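Long-range contacts in glycosyl hydrolase family 10 (Prevotella bryantii, PDB 4MGQ), which probably hydrolyses internal beta-1,4-xylosidic linkages of xylan as a whole enzyme, the present chain being a calcium-containing carbohydrate-binding module of it: residues A14-L19 against V154-Q159; K52-T57 against W114-Q119. All coordinates share one frame; numbering follows the deposited sequence.

Contact 1: A14-L19 against V154-Q159. With CA (calcium ion), chain B.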
loop_
_atom_site.group_PDB
_atom_site.type_symbol
_atom_site.label_atom_id
_atom_site.label_comp_id
_atom_site.label_asym_id
_atom_site.label_seq_id
_atom_site.Cartn_x
_atom_site.Cartn_y
_atom_site.Cartn_z
ATOM N N ALA A 14 3.603 -22.349 -0.050
ATOM C CA ALA A 14 3.191 -22.065 -1.418
ATOM C C ALA A 14 3.662 -20.652 -1.750
ATOM O O ALA A 14 3.759 -19.816 -0.860
ATOM C CB ALA A 14 1.686 -22.182 -1.584
ATOM N N THR A 15 3.969 -20.402 -3.014
ATOM C CA THR A 15 4.484 -19.093 -3.399
ATOM C C THR A 15 3.463 -18.008 -3.104
ATOM O O THR A 15 2.298 -18.106 -3.519
ATOM C CB THR A 15 4.855 -19.054 -4.880
ATOM O OG1 THR A 15 5.746 -20.142 -5.163
ATOM C CG2 THR A 15 5.545 -17.725 -5.222
ATOM N N LYS A 16 3.901 -16.993 -2.363
ATOM C CA LYS A 16 3.104 -15.808 -2.090
ATOM C C LYS A 16 3.504 -14.732 -3.083
ATOM O O LYS A 16 4.653 -14.701 -3.517
ATOM C CB LYS A 16 3.326 -15.303 -0.667
ATOM C CG LYS A 16 2.976 -16.281 0.445
ATOM C CD LYS A 16 3.426 -15.699 1.785
ATOM C CE LYS A 16 2.727 -16.379 2.963
ATOM N NZ LYS A 16 3.353 -17.671 3.367
ATOM N N HIS A 17 2.575 -13.861 -3.448
ATOM C CA HIS A 17 2.906 -12.771 -4.371
ATOM C C HIS A 17 2.659 -11.430 -3.712
ATOM O O HIS A 17 1.754 -11.282 -2.883
ATOM C CB HIS A 17 2.119 -12.911 -5.673
ATOM C CG HIS A 17 2.394 -14.204 -6.375
ATOM N ND1 HIS A 17 1.669 -15.350 -6.124
ATOM C CD2 HIS A 17 3.357 -14.551 -7.259
ATOM C CE1 HIS A 17 2.154 -16.341 -6.852
ATOM N NE2 HIS A 17 3.183 -15.886 -7.544
ATOM N N VAL A 18 3.497 -10.456 -4.060
ATOM C CA VAL A 18 3.475 -9.163 -3.395
ATOM C C VAL A 18 3.623 -8.050 -4.430
ATOM O O VAL A 18 4.069 -8.290 -5.549
ATOM C CB VAL A 18 4.604 -9.047 -2.339
ATOM C CG1 VAL A 18 4.585 -10.254 -1.376
ATOM C CG2 VAL A 18 5.962 -8.963 -3.019
ATOM N N LEU A 19 3.219 -6.846 -4.051
ATOM C CA LEU A 19 3.486 -5.659 -4.852
ATOM C C LEU A 19 4.974 -5.328 -4.716
ATOM O O LEU A 19 5.522 -5.349 -3.614
ATOM C CB LEU A 19 2.612 -4.483 -4.396
ATOM C CG LEU A 19 2.794 -3.129 -5.109
ATOM C CD1 LEU A 19 1.529 -2.306 -4.975
ATOM C CD2 LEU A 19 3.970 -2.325 -4.562
ATOM N N VAL A 154 5.379 -9.728 -7.743
ATOM C CA VAL A 154 6.446 -10.717 -7.804
ATOM C C VAL A 154 6.282 -11.717 -6.684
ATOM O O VAL A 154 5.561 -11.465 -5.718
ATOM C CB VAL A 154 7.851 -10.088 -7.676
ATOM C CG1 VAL A 154 8.087 -9.046 -8.761
ATOM C CG2 VAL A 154 8.038 -9.486 -6.292
ATOM N N ALA A 155 6.976 -12.843 -6.812
ATOM C CA ALA A 155 7.049 -13.802 -5.722
ATOM C C ALA A 155 7.684 -13.141 -4.519
ATOM O O ALA A 155 8.651 -12.394 -4.662
ATOM C CB ALA A 155 7.846 -15.029 -6.137
ATOM N N ASP A 156 7.125 -13.401 -3.340
ATOM C CA ASP A 156 7.675 -12.902 -2.074
ATOM C C ASP A 156 9.181 -13.207 -2.015
ATOM O O ASP A 156 9.591 -14.362 -2.126
ATOM C CB ASP A 156 6.915 -13.551 -0.903
ATOM C CG ASP A 156 7.350 -13.046 0.471
ATOM O OD1 ASP A 156 8.511 -12.616 0.659
ATOM O OD2 ASP A 156 6.517 -13.108 1.408
ATOM N N PRO A 157 10.013 -12.169 -1.849
ATOM C CA PRO A 157 11.467 -12.350 -1.930
ATOM C C PRO A 157 12.055 -13.196 -0.812
ATOM O O PRO A 157 13.117 -13.800 -1.010
ATOM C CB PRO A 157 12.001 -10.909 -1.845
ATOM C CG PRO A 157 10.915 -10.143 -1.166
ATOM C CD PRO A 157 9.648 -10.750 -1.687
ATOM N N ASP A 158 11.384 -13.255 0.333
ATOM C CA ASP A 158 11.963 -13.914 1.498
ATOM C C ASP A 158 11.446 -15.335 1.680
ATOM O O ASP A 158 11.640 -15.945 2.731
ATOM C CB ASP A 158 11.717 -13.084 2.756
ATOM C CG ASP A 158 12.607 -11.849 2.813
ATOM O OD1 ASP A 158 13.582 -11.775 2.025
ATOM O OD2 ASP A 158 12.340 -10.957 3.649
ATOM N N GLN A 159 10.813 -15.868 0.642
ATOM C CA GLN A 159 10.497 -17.293 0.618
ATOM C C GLN A 159 11.634 -18.038 -0.065
ATOM O O GLN A 159 12.245 -17.513 -0.999
ATOM C CB GLN A 159 9.180 -17.556 -0.103
ATOM C CG GLN A 159 7.957 -17.183 0.693
ATOM C CD GLN A 159 6.693 -17.628 -0.003
ATOM O OE1 GLN A 159 6.395 -17.176 -1.111
ATOM N NE2 GLN A 159 5.963 -18.552 0.621
HETATM CA CA CA B . -0.036 -11.682 -1.427
HETATM O O HOH W 1 -1.885 -11.917 0.113
HETATM O O HOH W 2 0.628 -13.628 -0.115
#

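Contact 2: K52-T57 against W114-Q119. With CA (calcium ion), chain B.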
loop_
_atom_site.group_PDB
_atom_site.type_symbol
_atom_site.label_atom_id
_atom_site.label_comp_id
_atom_site.label_asym_id
_atom_site.label_seq_id
_atom_site.Cartn_x
_atom_site.Cartn_y
_atom_site.Cartn_z
ATOM N N LYS A 52 -3.800 -1.318 7.172
ATOM C CA LYS A 52 -3.000 -2.482 7.543
ATOM C C LYS A 52 -2.260 -2.997 6.334
ATOM O O LYS A 52 -2.801 -2.990 5.227
ATOM C CB LYS A 52 -3.874 -3.606 8.105
ATOM C CG LYS A 52 -4.605 -3.268 9.370
ATOM C CD LYS A 52 -5.333 -4.527 9.869
ATOM C CE LYS A 52 -6.147 -4.248 11.100
ATOM N NZ LYS A 52 -6.882 -5.486 11.525
ATOM N N LEU A 53 -1.044 -3.490 6.545
ATOM C CA LEU A 53 -0.296 -4.137 5.474
ATOM C C LEU A 53 0.943 -4.798 6.053
ATOM O O LEU A 53 1.230 -4.638 7.241
ATOM C CB LEU A 53 0.077 -3.116 4.388
ATOM C CG LEU A 53 1.049 -1.990 4.764
ATOM C CD1 LEU A 53 2.214 -1.966 3.773
ATOM C CD2 LEU A 53 0.370 -0.633 4.841
ATOM N N ARG A 54 1.658 -5.567 5.237
ATOM C CA ARG A 54 3.035 -5.895 5.591
ATOM C C ARG A 54 3.941 -5.245 4.560
ATOM O O ARG A 54 3.565 -5.088 3.397
ATOM C CB ARG A 54 3.284 -7.410 5.683
ATOM C CG ARG A 54 3.000 -8.220 4.435
ATOM C CD ARG A 54 3.356 -9.710 4.655
ATOM N NE ARG A 54 3.165 -10.445 3.416
ATOM C CZ ARG A 54 4.061 -11.266 2.877
ATOM N NH1 ARG A 54 5.210 -11.504 3.497
ATOM N NH2 ARG A 54 3.796 -11.863 1.727
ATOM N N VAL A 55 5.136 -4.862 4.998
ATOM C CA VAL A 55 6.037 -4.112 4.141
ATOM C C VAL A 55 7.475 -4.566 4.377
ATOM O O VAL A 55 7.821 -5.013 5.475
ATOM C CB VAL A 55 5.904 -2.592 4.392
ATOM C CG1 VAL A 55 6.336 -2.237 5.818
ATOM C CG2 VAL A 55 6.693 -1.802 3.350
ATOM N N LYS A 56 8.294 -4.450 3.341
ATOM C CA LYS A 56 9.716 -4.760 3.396
ATOM C C LYS A 56 10.414 -3.760 2.477
ATOM O O LYS A 56 9.913 -3.453 1.400
ATOM C CB LYS A 56 9.956 -6.219 2.963
ATOM C CG LYS A 56 11.414 -6.649 2.778
ATOM C CD LYS A 56 11.468 -8.015 2.081
ATOM C CE LYS A 56 12.884 -8.373 1.641
ATOM N NZ LYS A 56 13.756 -8.683 2.819
ATOM N N THR A 57 11.547 -3.218 2.910
ATOM C CA THR A 57 12.313 -2.315 2.053
ATOM C C THR A 57 13.778 -2.717 2.085
ATOM O O THR A 57 14.182 -3.450 2.978
ATOM C CB THR A 57 12.184 -0.841 2.476
ATOM O OG1 THR A 57 12.305 -0.733 3.899
ATOM C CG2 THR A 57 10.833 -0.250 2.026
ATOM N N TRP A 114 8.609 -3.681 -1.135
ATOM C CA TRP A 114 7.601 -4.721 -1.328
ATOM C C TRP A 114 6.459 -4.499 -0.339
ATOM O O TRP A 114 6.691 -4.134 0.813
ATOM C CB TRP A 114 8.180 -6.126 -1.106
ATOM C CG TRP A 114 9.339 -6.544 -1.973
ATOM C CD1 TRP A 114 9.286 -7.325 -3.089
ATOM C CD2 TRP A 114 10.729 -6.242 -1.760
ATOM N NE1 TRP A 114 10.555 -7.528 -3.589
ATOM C CE2 TRP A 114 11.455 -6.868 -2.795
ATOM C CE3 TRP A 114 11.427 -5.501 -0.795
ATOM C CZ2 TRP A 114 12.843 -6.771 -2.902
ATOM C CZ3 TRP A 114 12.810 -5.411 -0.900
ATOM C CH2 TRP A 114 13.500 -6.043 -1.946
ATOM N N MET A 115 5.222 -4.712 -0.781
ATOM C CA MET A 115 4.068 -4.583 0.106
ATOM C C MET A 115 3.079 -5.702 -0.173
ATOM O O MET A 115 2.994 -6.192 -1.297
ATOM C CB MET A 115 3.376 -3.220 -0.059
ATOM C CG MET A 115 4.149 -2.079 0.583
ATOM S SD MET A 115 3.258 -0.510 0.533
ATOM C CE MET A 115 3.457 -0.121 -1.192
ATOM N N ASP A 116 2.328 -6.093 0.851
ATOM C CA ASP A 116 1.332 -7.155 0.690
ATOM C C ASP A 116 0.258 -7.026 1.758
ATOM O O ASP A 116 0.432 -6.313 2.759
ATOM C CB ASP A 116 2.006 -8.539 0.765
ATOM C CG ASP A 116 1.156 -9.657 0.157
ATOM O OD1 ASP A 116 0.187 -9.369 -0.591
ATOM O OD2 ASP A 116 1.490 -10.835 0.410
ATOM N N ASP A 117 -0.862 -7.709 1.530
ATOM C CA ASP A 117 -1.936 -7.796 2.513
ATOM C C ASP A 117 -2.422 -6.411 2.938
ATOM O O ASP A 117 -2.635 -6.129 4.118
ATOM C CB ASP A 117 -1.461 -8.623 3.697
ATOM C CG ASP A 117 -1.013 -10.013 3.273
ATOM O OD1 ASP A 117 -1.791 -10.673 2.555
ATOM O OD2 ASP A 117 0.115 -10.431 3.623
ATOM N N VAL A 118 -2.598 -5.545 1.946
ATOM C CA VAL A 118 -3.018 -4.174 2.192
ATOM C C VAL A 118 -4.525 -4.101 2.408
ATOM O O VAL A 118 -5.309 -4.533 1.551
ATOM C CB VAL A 118 -2.636 -3.257 1.026
ATOM C CG1 VAL A 118 -2.953 -1.797 1.374
ATOM C CG2 VAL A 118 -1.158 -3.432 0.668
ATOM N N GLN A 119 -4.908 -3.582 3.565
ATOM C CA GLN A 119 -6.314 -3.354 3.909
ATOM C C GLN A 119 -6.495 -1.919 4.366
ATOM O O GLN A 119 -5.571 -1.311 4.910
ATOM C CB GLN A 119 -6.771 -4.297 5.024
ATOM C CG GLN A 119 -6.547 -5.762 4.744
ATOM C CD GLN A 119 -7.014 -6.642 5.893
ATOM O OE1 GLN A 119 -7.561 -7.721 5.679
ATOM N NE2 GLN A 119 -6.773 -6.202 7.110
HETATM CA CA CA B . -0.036 -11.682 -1.427
HETATM O O HOH W 3 -8.360 -6.639 9.269
HETATM O O HOH W 1 -1.885 -11.917 0.113
HETATM O O HOH W 2 0.628 -13.628 -0.115
#

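Contact 1: A14-L19 against V154-Q159
Val18 and Val154 form the tight part of this contact, a hydrogen-bonded antiparallel pair in which each residue donates to the other: Val18 N to Val154 O at 2.8 Å and Val154 N to Val18 O at 2.9 Å. Their side chains lie on one face of the sheet. Each places CG2 between its backbone N and carbonyl carbon (chi1 -52° in Val18), and Val18 CG2 meets Val154 CG2 at 3.9 Å. At the next pair, His17 with Ala155, which is not hydrogen-bonded, the side chains diverge; the His17 carbonyl oxygen binds the calcium ion. The last main-chain bond runs from Asp156 N to Lys16 O at 2.8 Å. Beyond it the chain turns away through Asp156-Gln159, a type I turn that includes an Asx turn, Asp158 N to Asp156 OD1, an oxygen that also accepts from Trp86 NE1.

Toward solvent a side chain takes over from the backbone. The Gln159 amide reaches back across the Lys16 side chain nearly at a right angle; OE1 accepts from Lys16 N at 2.8 Å, almost straight (174°), while NE2 donates to Ala14 O at 2.9 Å from above that carbonyl plane. Two bonds thus fix the amide's rotation. The methyls of Thr15 and Ala155 add an apolar touch, CG2 to CB at 3.7 Å.

Strand 151-155 is the outermost strand of the sheet; its neighbour 17-24 has strand 111-121 on its other edge, where Val18 packs on Trp114 and Asp116.

Contact 2: K52-T57 against W114-Q119
Lys52 pairs with Gln119 through two backbone bonds, and its CD lies 3.5 Å from Gln119 NE2 where the two side chains cross, while a water accepts from both Lys52 NZ and Gln119 NE2. At Leu53 the register slips by one residue, a beta bulge that turns Asp117 O toward Leu53 CA. CD1 of Leu53 meets Met115 SD at 3.7 Å, and its CB packs on Val118 CG2.

Arg54 turns to the opposite face. With CG between the backbone N and carbonyl carbon (chi1 59°), its extended chain runs alongside Asp116, and NH2 gives OD2 a 2.8 Å bond, part of a salt bridge, in the guanidinium plane and on the anti lone pair. NE forms a salt bridge with Asp117 OD2 at 3.1 Å, its hydrogen bond weak. Because Asp116 OD1 and OD2 both bind calcium, each at 2.5 Å, the arginine probably offsets charge and steadies the carboxylate.

Val55 returns to the Leu53 side, its CG2 beside Met115 CG. Lys56 runs alongside Trp114, bringing CE over one face near the rim, 4.2 Å from the six-membered ring centroid (CH-pi); NZ continues to Thr84 O. The strands belong to one of two five-stranded antiparallel sheets, consistent with the beta-sandwich of a carbohydrate-binding module; the calcium is probably structural.

Contact 1 and contact 2 lie in the same five-stranded sheet, their centres about 12 Å apart, with contact 2 nested inside the chain loop that contact 1 closes. Strands 17-24 and 111-121 are neighbours, joined by a probable hydrogen bond from Leu19 N to Met115 O at 2.8 Å. Each contact supplies part of the calcium site: His17 O binds at 2.3 Å from contact 1, next to the Asp116 carboxylate, and Thr133, Glu135 and two shared waters are also ligands. The turn of contact 1 also reaches over to strand 48-57, where Asp158 OD2 bridges to Lys56 NZ at 2.8 Å and Asp156 OD2 to Arg54 NH1.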